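Local coordinates for uncharacterized protein lp_2219 (Lactobacillus plantarum, PDB 3HFQ), which is of unknown function but belongs to the seven-bladed beta-propeller lactonase family, which suggests, without establishing, a lactone-hydrolysing role, at residues G133-Q138 with G205-Q210. The protein carries 1 engineered substitution. Residues are numbered along the deposited sequence; the frame is centred on the assembly and turned at random.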
ATOM      1  N   GLY A 133     -19.805  -2.853  -9.290  1.00 16.41           N
ATOM      2  CA  GLY A 133     -20.455  -2.031  -8.285  1.00 19.27           C
ATOM      3  C   GLY A 133     -21.284  -0.920  -8.901  1.00 16.25           C
ATOM      4  O   GLY A 133     -21.325  -0.790 -10.123  1.00 16.58           O
ATOM      5  N   PRO A 134     -21.953  -0.096  -8.079  1.00 15.05           N
ATOM      6  CA  PRO A 134     -22.795   1.014  -8.536  1.00 16.61           C
ATOM      7  C   PRO A 134     -22.047   2.223  -9.097  1.00 20.65           C
ATOM      8  O   PRO A 134     -22.559   2.922  -9.968  1.00 22.32           O
ATOM      9  CB  PRO A 134     -23.594   1.367  -7.288  1.00 18.57           C
ATOM     10  CG  PRO A 134     -22.595   1.119  -6.194  1.00 18.14           C
ATOM     11  CD  PRO A 134     -22.014  -0.222  -6.610  1.00 15.75           C
ATOM     12  N   ARG A 135     -20.841   2.472  -8.596  1.00 15.88           N
ATOM     13  CA  ARG A 135     -20.050   3.616  -9.044  1.00 16.85           C
ATOM     14  C   ARG A 135     -19.380   3.404 -10.405  1.00 17.90           C
ATOM     15  O   ARG A 135     -19.065   2.277 -10.790  1.00 17.47           O
ATOM     16  CB  ARG A 135     -18.999   3.965  -7.980  1.00 15.06           C
ATOM     17  CG  ARG A 135     -19.564   4.650  -6.724  1.00 21.20           C
ATOM     18  CD  ARG A 135     -18.561   4.584  -5.570  1.00 28.41           C
ATOM     19  NE  ARG A 135     -18.702   5.654  -4.580  1.00 34.96           N
ATOM     20  CZ  ARG A 135     -19.691   5.767  -3.699  1.00 41.92           C
ATOM     21  NH1 ARG A 135     -20.668   4.871  -3.658  1.00 52.87           N
ATOM     22  NH2 ARG A 135     -19.698   6.782  -2.844  1.00 39.48           N
ATOM     23  N   PRO A 136     -19.153   4.498 -11.154  1.00 18.76           N
ATOM     24  CA  PRO A 136     -18.525   4.458 -12.480  1.00 18.86           C
ATOM     25  C   PRO A 136     -17.188   3.724 -12.485  1.00 20.98           C
ATOM     26  O   PRO A 136     -16.823   3.078 -13.470  1.00 18.86           O
ATOM     27  CB  PRO A 136     -18.359   5.937 -12.829  1.00 24.17           C
ATOM     28  CG  PRO A 136     -19.494   6.590 -12.101  1.00 25.51           C
ATOM     29  CD  PRO A 136     -19.457   5.886 -10.763  1.00 18.88           C
ATOM     30  N   GLU A 137     -16.455   3.827 -11.381  1.00 17.85           N
ATOM     31  CA  GLU A 137     -15.154   3.179 -11.277  1.00 18.47           C
ATOM     32  C   GLU A 137     -15.273   1.675 -11.069  1.00 16.02           C
ATOM     33  O   GLU A 137     -14.294   0.944 -11.210  1.00 17.61           O
ATOM     34  CB  GLU A 137     -14.346   3.787 -10.121  1.00 18.22           C
ATOM     35  CG  GLU A 137     -14.037   5.270 -10.284  1.00 20.50           C
ATOM     36  CD  GLU A 137     -15.075   6.171  -9.638  1.00 27.73           C
ATOM     37  OE1 GLU A 137     -16.196   5.696  -9.358  1.00 27.28           O
ATOM     38  OE2 GLU A 137     -14.765   7.363  -9.416  1.00 28.92           O
ATOM     39  N   GLN A 138     -16.476   1.213 -10.752  1.00 12.82           N
ATOM     40  CA  GLN A 138     -16.696  -0.205 -10.493  1.00 12.82           C
ATOM     41  C   GLN A 138     -17.324  -0.969 -11.653  1.00 13.80           C
ATOM     42  O   GLN A 138     -18.291  -1.701 -11.473  1.00 12.84           O
ATOM     43  CB  GLN A 138     -17.551  -0.350  -9.235  1.00 14.81           C
ATOM     44  CG  GLN A 138     -16.912   0.293  -8.012  1.00 14.39           C
ATOM     45  CD  GLN A 138     -17.815   0.272  -6.798  1.00 16.04           C
ATOM     46  OE1 GLN A 138     -18.905   0.848  -6.812  1.00 14.62           O
ATOM     47  NE2 GLN A 138     -17.366  -0.389  -5.736  1.00 12.97           N
ATOM     48  N   GLY A 205     -11.792   2.784   2.416  1.00 10.66           N
ATOM     49  CA  GLY A 205     -12.749   2.791   1.328  1.00  9.46           C
ATOM     50  C   GLY A 205     -12.396   3.967   0.439  1.00 11.58           C
ATOM     51  O   GLY A 205     -12.701   5.112   0.760  1.00 12.45           O
ATOM     52  N   GLU A 206     -11.741   3.680  -0.678  1.00 12.58           N
ATOM     53  CA  GLU A 206     -11.321   4.727  -1.598  1.00 14.31           C
ATOM     54  C   GLU A 206     -12.447   5.601  -2.130  1.00 13.23           C
ATOM     55  O   GLU A 206     -12.428   6.820  -1.963  1.00 15.02           O
ATOM     56  CB  GLU A 206     -10.584   4.122  -2.798  1.00 17.42           C
ATOM     57  CG  GLU A 206     -10.189   5.167  -3.838  1.00 19.70           C
ATOM     58  CD  GLU A 206      -9.593   4.568  -5.096  1.00 18.08           C
ATOM     59  OE1 GLU A 206      -8.645   3.766  -4.983  1.00 14.98           O
ATOM     60  OE2 GLU A 206     -10.070   4.909  -6.201  1.00 20.87           O
ATOM     61  N   LEU A 207     -13.427   4.967  -2.763  1.00 13.26           N
ATOM     62  CA  LEU A 207     -14.538   5.675  -3.390  1.00 12.94           C
ATOM     63  C   LEU A 207     -15.502   6.419  -2.469  1.00 16.93           C
ATOM     64  O   LEU A 207     -16.103   7.416  -2.877  1.00 16.83           O
ATOM     65  CB  LEU A 207     -15.315   4.696  -4.276  1.00 12.91           C
ATOM     66  CG  LEU A 207     -14.448   3.879  -5.244  1.00 12.38           C
ATOM     67  CD1 LEU A 207     -15.318   2.888  -6.006  1.00 13.40           C
ATOM     68  CD2 LEU A 207     -13.718   4.808  -6.215  1.00 14.28           C
ATOM     69  N   SER A 208     -15.646   5.953  -1.234  1.00 12.46           N
ATOM     70  CA  SER A 208     -16.558   6.589  -0.290  1.00 16.96           C
ATOM     71  C   SER A 208     -15.843   7.438   0.759  1.00 13.65           C
ATOM     72  O   SER A 208     -16.487   8.047   1.614  1.00 12.96           O
ATOM     73  CB  SER A 208     -17.392   5.520   0.414  1.00 16.34           C
ATOM     74  OG  SER A 208     -16.546   4.608   1.100  1.00 15.33           O
ATOM     75  N   SER A 209     -14.516   7.485   0.688  1.00 10.95           N
ATOM     76  CA  SER A 209     -13.728   8.249   1.653  1.00 10.11           C
ATOM     77  C   SER A 209     -14.128   7.871   3.077  1.00 10.78           C
ATOM     78  O   SER A 209     -14.491   8.727   3.882  1.00 11.36           O
ATOM     79  CB  SER A 209     -13.930   9.753   1.442  1.00 13.32           C
ATOM     80  OG  SER A 209     -13.371  10.163   0.204  1.00 14.64           O
ATOM     81  N   GLN A 210     -14.049   6.578   3.374  1.00 12.93           N
ATOM     82  CA  GLN A 210     -14.408   6.059   4.689  1.00 15.61           C
ATOM     83  C   GLN A 210     -13.428   4.991   5.151  1.00 11.96           C
ATOM     84  O   GLN A 210     -12.639   4.469   4.366  1.00 12.07           O
ATOM     85  CB  GLN A 210     -15.798   5.415   4.645  1.00 14.74           C
ATOM     86  CG  GLN A 210     -16.942   6.340   4.307  1.00 15.56           C
ATOM     87  CD  GLN A 210     -18.262   5.598   4.206  1.00 20.18           C
ATOM     88  OE1 GLN A 210     -18.406   4.670   3.411  1.00 19.47           O
ATOM     89  NE2 GLN A 210     -19.234   6.005   5.011  1.00 15.89           N
TER
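An inter-blade link meets a hairpin loop of the following blade in the seven-bladed beta-propeller: the type I turn from Arg135 to Gln138 lies in the link from strand 121-128 into the blade of strands 143-148 to 175-182, and the hairpin joins strands 200-205 and 210-217 of the blade after that. Leu207 reaches from the hairpin into the turn and touches three side chains. The Arg135 chain, extended from CG to NE, passes alongside it in the opposite direction, CD 3.5 Å from Leu207 CB, and its guanidinium approaches the backbone at Ser208 obliquely, NH2 4.1 Å from Ser208 CA. An alanine in place of Arg135 would probably uncover one flank of Leu207, as the CD methylene and NE packed against it would be gone. Leu207 CD2 sits 3.9 Å from Glu137 CD, a bend at chi2 (92°) laying that carboxylate carbon beside the methyl, while Leu207 CD1, which Arg135 CD also touches, rests 3.6 Å from Gln138 CG. The Gln138 amide is held at both ends: NE2 donates to the carbonyl of Leu159, and OE1 turns back to its own loop. There Arg135 N donates to Gln138 OE1 at 3.1 Å, in the carbonyl plane and on a lone pair, with an N-H...O angle of 155°.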